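Local coordinates for protein MdbA (Actinomyces oris, PDB 4Z7X) that is a thiol-disulfide oxidoreductase of the thioredoxin superfamily, probably forming disulfide bonds in exported proteins, including those of the pilus assembly pathway, at residues Y62-C67 with K98-E103; A71-L76 with N209-P214. One frame throughout, in Å; residues are numbered along the deposited sequence.

How the contacts relate
From the N terminus, the chain runs through strand 58-63 into 62-67, turns into helix 68-86, which carries 71-76, and returns along strand 91-96 to 98-103. There contact 1 closes a loop of 30 residues, made mainly of that helix and strand. Contact 2 closes only near the C-terminal end of the chain: 132 residues, mostly helical, separate 71-76 from 209-214. The segments of contacts 1 and 2 alternate along the chain, so the two closures cross. Contact 1 ties the ends of two neighbouring parallel strands together, while contact 2 fastens the following helix to the loop ahead of helix 216-222. Their centres lie about 17 Å apart.

Contact 1 (Y62-C67 with K98-E103); sequences YFDYSC and KLLQQE
At the C-terminal end of strand 58-63, just before helix 68-86, whose start carries what is probably the thioredoxin-type CxxC pair, Cys67 and Cys70, Asp64 reaches into the turn Lys98-Gln101 that follows the neighbouring parallel strand 91-96. Its CG stands anti to the backbone N (chi1 -175°), which carries the carboxylate across to the other segment. There OD2 accepts the amide of Leu100, Leu100 N to Asp64 OD2 3.0 Å, in a nearly straight bond (172°) that arrives close to the C-O axis. Water 1 donates to the same oxygen at 2.8 Å from Asp64 OD2 and accepts from Gln102 N, extending the grip to the residue just past the turn. The other oxygen faces its own segment: Ser66 N gives a hydrogen bond to Asp64 OD1 (2.9 Å) from well above the carboxylate plane, forming an Asx turn, and Thr105 OG1 of helix 103-118 is bonded to this oxygen too. An alanine here would remove both carboxylate oxygens and would probably leave the amides of Leu100 and Ser66 without these acceptors, freeing the two turns to shift against each other. Beside the polar link, Leu100 lays CD1 against the backbone, 3.4 Å from Ser66 O, and touches the CB of Cys67 at 3.8 Å from the same CD1. Ser66 adds a flank in which its OG lies 3.5 Å from Gln102 CB, while its hydroxyl is hydrogen-bonded to Thr105 OG1. Two type I turns, Asp64-Cys67 and Lys98-Gln101, are thus joined by one carboxylate and by the packing of Leu100 next to Cys67, the N-cap of helix 68-86, an arrangement that belongs to the probable CxxC redox site of a thioredoxin fold.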
loop_
_atom_site.group_PDB
_atom_site.type_symbol
_atom_site.label_atom_id
_atom_site.label_comp_id
_atom_site.label_asym_id
_atom_site.label_seq_id
_atom_site.Cartn_x
_atom_site.Cartn_y
_atom_site.Cartn_z
ATOM N N TYR A 62 -4.822 -1.766 5.550
ATOM C CA TYR A 62 -5.826 -2.002 4.509
ATOM C C TYR A 62 -6.278 -0.641 4.001
ATOM O O TYR A 62 -6.705 0.226 4.795
ATOM C CB TYR A 62 -7.032 -2.806 5.034
ATOM C CG TYR A 62 -6.734 -4.237 5.328
ATOM C CD1 TYR A 62 -6.112 -4.636 6.514
ATOM C CD2 TYR A 62 -7.088 -5.212 4.427
ATOM C CE1 TYR A 62 -5.833 -5.980 6.747
ATOM C CE2 TYR A 62 -6.849 -6.555 4.666
ATOM C CZ TYR A 62 -6.216 -6.936 5.822
ATOM O OH TYR A 62 -5.936 -8.276 6.066
ATOM N N PHE A 63 -6.170 -0.451 2.692
ATOM C CA PHE A 63 -6.392 0.871 2.096
ATOM C C PHE A 63 -7.004 0.762 0.707
ATOM O O PHE A 63 -6.995 -0.300 0.078
ATOM C CB PHE A 63 -5.060 1.607 2.003
ATOM C CG PHE A 63 -4.158 1.076 0.932
ATOM C CD1 PHE A 63 -3.312 0.004 1.146
ATOM C CD2 PHE A 63 -4.277 1.567 -0.349
ATOM C CE1 PHE A 63 -2.544 -0.479 0.102
ATOM C CE2 PHE A 63 -3.514 1.102 -1.384
ATOM C CZ PHE A 63 -2.647 0.051 -1.162
ATOM N N ASP A 64 -7.594 1.878 0.276
ATOM C CA ASP A 64 -8.079 2.089 -1.097
ATOM C C ASP A 64 -7.466 3.412 -1.585
ATOM O O ASP A 64 -7.596 4.437 -0.910
ATOM C CB ASP A 64 -9.620 2.171 -1.084
ATOM C CG ASP A 64 -10.244 2.270 -2.470
ATOM O OD1 ASP A 64 -9.565 2.711 -3.399
ATOM O OD2 ASP A 64 -11.453 1.952 -2.617
ATOM N N TYR A 65 -6.799 3.375 -2.721
ATOM C CA TYR A 65 -6.256 4.570 -3.347
ATOM C C TYR A 65 -7.260 5.697 -3.585
ATOM O O TYR A 65 -6.855 6.851 -3.737
ATOM C CB TYR A 65 -5.517 4.255 -4.664
ATOM C CG TYR A 65 -4.173 3.557 -4.482
ATOM C CD1 TYR A 65 -3.171 4.166 -3.760
ATOM C CD2 TYR A 65 -3.944 2.282 -4.967
ATOM C CE1 TYR A 65 -1.950 3.572 -3.574
ATOM C CE2 TYR A 65 -2.727 1.653 -4.778
ATOM C CZ TYR A 65 -1.740 2.293 -4.066
ATOM O OH TYR A 65 -0.558 1.664 -3.854
ATOM N N SER A 66 -8.541 5.364 -3.646
ATOM C CA SER A 66 -9.603 6.357 -3.852
ATOM C C SER A 66 -10.337 6.781 -2.577
ATOM O O SER A 66 -11.342 7.500 -2.658
ATOM C CB SER A 66 -10.630 5.837 -4.851
ATOM O OG SER A 66 -10.055 5.695 -6.139
ATOM N N CYS A 67 -9.772 6.424 -1.421
ATOM C CA CYS A 67 -10.360 6.738 -0.107
ATOM C C CYS A 67 -9.684 7.968 0.500
ATOM O O CYS A 67 -8.451 7.982 0.757
ATOM C CB CYS A 67 -10.244 5.522 0.834
ATOM S SG CYS A 67 -10.703 5.901 2.549
ATOM N N LYS A 98 -10.587 -2.178 -3.464
ATOM C CA LYS A 98 -11.367 -1.250 -4.260
ATOM C C LYS A 98 -12.746 -1.076 -3.615
ATOM O O LYS A 98 -13.783 -1.107 -4.297
ATOM C CB LYS A 98 -11.451 -1.776 -5.702
ATOM C CG LYS A 98 -12.003 -0.808 -6.745
ATOM C CD LYS A 98 -11.780 -1.320 -8.179
ATOM C CE LYS A 98 -12.574 -0.532 -9.199
ATOM N NZ LYS A 98 -12.496 -1.068 -10.585
ATOM N N LEU A 99 -12.758 -0.863 -2.306
ATOM C CA LEU A 99 -14.012 -0.761 -1.569
ATOM C C LEU A 99 -14.951 0.303 -2.139
ATOM O O LEU A 99 -16.148 0.095 -2.205
ATOM C CB LEU A 99 -13.688 -0.453 -0.106
ATOM C CG LEU A 99 -14.870 -0.363 0.844
ATOM C CD1 LEU A 99 -15.597 -1.709 0.908
ATOM C CD2 LEU A 99 -14.400 0.032 2.217
ATOM N N LEU A 100 -14.399 1.439 -2.566
ATOM C CA LEU A 100 -15.208 2.560 -3.003
ATOM C C LEU A 100 -15.638 2.469 -4.472
ATOM O O LEU A 100 -16.320 3.353 -4.987
ATOM C CB LEU A 100 -14.470 3.861 -2.696
ATOM C CG LEU A 100 -14.328 4.121 -1.218
ATOM C CD1 LEU A 100 -13.496 5.377 -1.058
ATOM C CD2 LEU A 100 -15.677 4.287 -0.501
ATOM N N GLN A 101 -15.226 1.409 -5.150
ATOM C CA GLN A 101 -15.702 1.088 -6.504
ATOM C C GLN A 101 -15.350 2.129 -7.548
ATOM O O GLN A 101 -16.053 2.265 -8.541
ATOM C CB GLN A 101 -17.223 0.860 -6.517
ATOM C CG GLN A 101 -17.707 -0.047 -5.411
ATOM C CD GLN A 101 -17.400 -1.479 -5.656
ATOM O OE1 GLN A 101 -17.628 -1.986 -6.744
ATOM N NE2 GLN A 101 -16.921 -2.160 -4.636
ATOM N N GLN A 102 -14.259 2.850 -7.330
ATOM C CA GLN A 102 -13.806 3.903 -8.239
ATOM C C GLN A 102 -12.766 3.377 -9.210
ATOM O O GLN A 102 -11.791 2.742 -8.788
ATOM C CB GLN A 102 -13.190 5.066 -7.453
ATOM C CG GLN A 102 -14.235 5.844 -6.649
ATOM C CD GLN A 102 -15.109 6.716 -7.544
ATOM O OE1 GLN A 102 -14.757 7.023 -8.702
ATOM N NE2 GLN A 102 -16.198 7.193 -6.999
ATOM N N GLU A 103 -12.938 3.680 -10.497
ATOM C CA GLU A 103 -11.983 3.185 -11.476
ATOM C C GLU A 103 -10.571 3.747 -11.270
ATOM O O GLU A 103 -9.606 3.076 -11.597
ATOM C CB GLU A 103 -12.455 3.375 -12.916
ATOM C CG GLU A 103 -13.669 2.531 -13.245
ATOM C CD GLU A 103 -13.453 1.051 -12.976
ATOM O OE1 GLU A 103 -14.192 0.519 -12.136
ATOM O OE2 GLU A 103 -12.547 0.430 -13.604
HETATM O O HOH W 1 -12.246 2.498 -5.234
#

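Contact 2 (A71-L76 with N209-P214); sequences AQFEGL and NKLQTP
With CG anti to the backbone N in both Phe73 (chi1 -174°) and Leu76 (chi1 -177°), the ends of two side chains one helical turn apart on helix 68-86 are brought against the loop 209-214. Phe73 presents the edge of its ring: CE2 meets Leu211 CD1 at 3.9 Å, with the methyl near the ring plane. Leu76 makes the broader contact by dividing its branches along the loop. Its CD2 rests on the backbone, 3.8 Å from Leu211 O, and also reaches the carbonyl carbon of Gln212; its CD1 turns to the proline ring, 3.9 Å from Pro214 CD, where the two side chains cross at about a right angle. Pro214 also places CB 3.7 Å from the backbone oxygen Leu76 O. No direct hydrogen bond joins the segments, but water 2 lies within hydrogen-bonding distance of both Leu76 O and Pro214 O, at 2.9 Å from the former. Beyond the contact, Leu211 continues onto Ser216 and Leu217 of helix 216-222, while the Phe73 ring meets that of His77. This is apolar helix-to-loop packing, by which the helix whose start carries the probable CxxC pair meets the C-terminal part of the thioredoxin fold.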
loop_
_atom_site.group_PDB
_atom_site.type_symbol
_atom_site.label_atom_id
_atom_site.label_comp_id
_atom_site.label_asym_id
_atom_site.label_seq_id
_atom_site.Cartn_x
_atom_site.Cartn_y
_atom_site.Cartn_z
ATOM N N ALA A 71 -5.957 8.636 2.149
ATOM C CA ALA A 71 -5.029 9.672 1.666
ATOM C C ALA A 71 -4.534 10.505 2.832
ATOM O O ALA A 71 -3.342 10.817 2.903
ATOM C CB ALA A 71 -5.699 10.552 0.605
ATOM N N GLN A 72 -5.430 10.860 3.752
ATOM C CA GLN A 72 -5.059 11.664 4.926
ATOM C C GLN A 72 -4.103 10.848 5.797
ATOM O O GLN A 72 -3.120 11.379 6.338
ATOM C CB GLN A 72 -6.304 12.034 5.764
ATOM C CG GLN A 72 -7.258 13.027 5.112
ATOM C CD GLN A 72 -8.490 13.316 5.968
ATOM O OE1 GLN A 72 -9.601 12.885 5.649
ATOM N NE2 GLN A 72 -8.293 14.033 7.064
ATOM N N PHE A 73 -4.409 9.548 5.949
ATOM C CA PHE A 73 -3.600 8.668 6.768
ATOM C C PHE A 73 -2.202 8.583 6.237
ATOM O O PHE A 73 -1.239 8.700 6.997
ATOM C CB PHE A 73 -4.249 7.269 6.841
ATOM C CG PHE A 73 -3.561 6.307 7.786
ATOM C CD1 PHE A 73 -2.437 5.598 7.367
ATOM C CD2 PHE A 73 -4.051 6.092 9.089
ATOM C CE1 PHE A 73 -1.790 4.724 8.226
ATOM C CE2 PHE A 73 -3.426 5.207 9.936
ATOM C CZ PHE A 73 -2.289 4.522 9.512
ATOM N N GLU A 74 -2.082 8.377 4.941
ATOM C CA GLU A 74 -0.788 8.296 4.300
ATOM C C GLU A 74 -0.010 9.605 4.491
ATOM O O GLU A 74 1.187 9.583 4.837
ATOM C CB GLU A 74 -0.955 7.955 2.819
ATOM C CG GLU A 74 0.338 8.091 2.005
ATOM C CD GLU A 74 1.426 7.065 2.329
ATOM O OE1 GLU A 74 2.580 7.275 1.854
ATOM O OE2 GLU A 74 1.118 6.070 3.031
ATOM N N GLY A 75 -0.680 10.738 4.274
ATOM C CA GLY A 75 0.005 12.003 4.461
ATOM C C GLY A 75 0.535 12.200 5.898
ATOM O O GLY A 75 1.655 12.643 6.105
ATOM N N LEU A 76 -0.263 11.846 6.891
ATOM C CA LEU A 76 0.113 12.041 8.266
ATOM C C LEU A 76 1.248 11.118 8.703
ATOM O O LEU A 76 2.095 11.507 9.484
ATOM C CB LEU A 76 -1.107 11.821 9.170
ATOM C CG LEU A 76 -0.959 12.039 10.670
ATOM C CD1 LEU A 76 -0.499 13.470 10.931
ATOM C CD2 LEU A 76 -2.256 11.719 11.422
ATOM N N ASN A 209 -8.887 6.406 15.818
ATOM C CA ASN A 209 -9.081 7.670 16.551
ATOM C C ASN A 209 -7.948 8.003 17.520
ATOM O O ASN A 209 -7.829 9.151 17.971
ATOM C CB ASN A 209 -10.437 7.680 17.257
ATOM C CG ASN A 209 -11.587 7.409 16.286
ATOM O OD1 ASN A 209 -11.931 8.253 15.477
ATOM N ND2 ASN A 209 -12.190 6.229 16.378
ATOM N N LYS A 210 -7.118 7.018 17.850
ATOM C CA LYS A 210 -5.964 7.296 18.679
ATOM C C LYS A 210 -4.740 7.673 17.861
ATOM O O LYS A 210 -3.733 8.024 18.421
ATOM C CB LYS A 210 -5.676 6.130 19.622
ATOM C CG LYS A 210 -6.821 5.884 20.600
ATOM C CD LYS A 210 -6.348 5.733 22.043
ATOM C CE LYS A 210 -7.462 6.066 23.033
ATOM N NZ LYS A 210 -8.546 5.041 23.056
ATOM N N LEU A 211 -4.840 7.647 16.534
ATOM C CA LEU A 211 -3.695 7.972 15.692
ATOM C C LEU A 211 -3.890 9.334 15.072
ATOM O O LEU A 211 -4.120 9.439 13.884
ATOM C CB LEU A 211 -3.535 6.941 14.573
ATOM C CG LEU A 211 -3.471 5.473 14.999
ATOM C CD1 LEU A 211 -3.508 4.572 13.782
ATOM C CD2 LEU A 211 -2.217 5.242 15.806
ATOM N N GLN A 212 -3.716 10.386 15.841
ATOM C CA GLN A 212 -4.009 11.696 15.270
ATOM C C GLN A 212 -2.799 12.602 15.199
ATOM O O GLN A 212 -2.906 13.757 14.837
ATOM C CB GLN A 212 -5.210 12.326 15.977
ATOM C CG GLN A 212 -6.499 11.559 15.687
ATOM C CD GLN A 212 -7.729 12.224 16.286
ATOM O OE1 GLN A 212 -7.783 13.448 16.414
ATOM N NE2 GLN A 212 -8.725 11.421 16.653
ATOM N N THR A 213 -1.627 12.039 15.455
ATOM C CA THR A 213 -0.391 12.788 15.349
ATOM C C THR A 213 0.611 12.037 14.459
ATOM O O THR A 213 0.454 10.825 14.215
ATOM C CB THR A 213 0.244 13.039 16.735
ATOM O OG1 THR A 213 0.933 11.860 17.185
ATOM C CG2 THR A 213 -0.801 13.459 17.762
ATOM N N PRO A 214 1.648 12.751 13.972
ATOM C CA PRO A 214 2.591 12.093 13.073
ATOM C C PRO A 214 3.548 11.162 13.760
ATOM O O PRO A 214 4.397 10.564 13.099
ATOM C CB PRO A 214 3.394 13.242 12.434
ATOM C CG PRO A 214 2.949 14.494 13.063
ATOM C CD PRO A 214 1.794 14.223 13.975
HETATM O O HOH W 2 4.726 10.720 10.282
#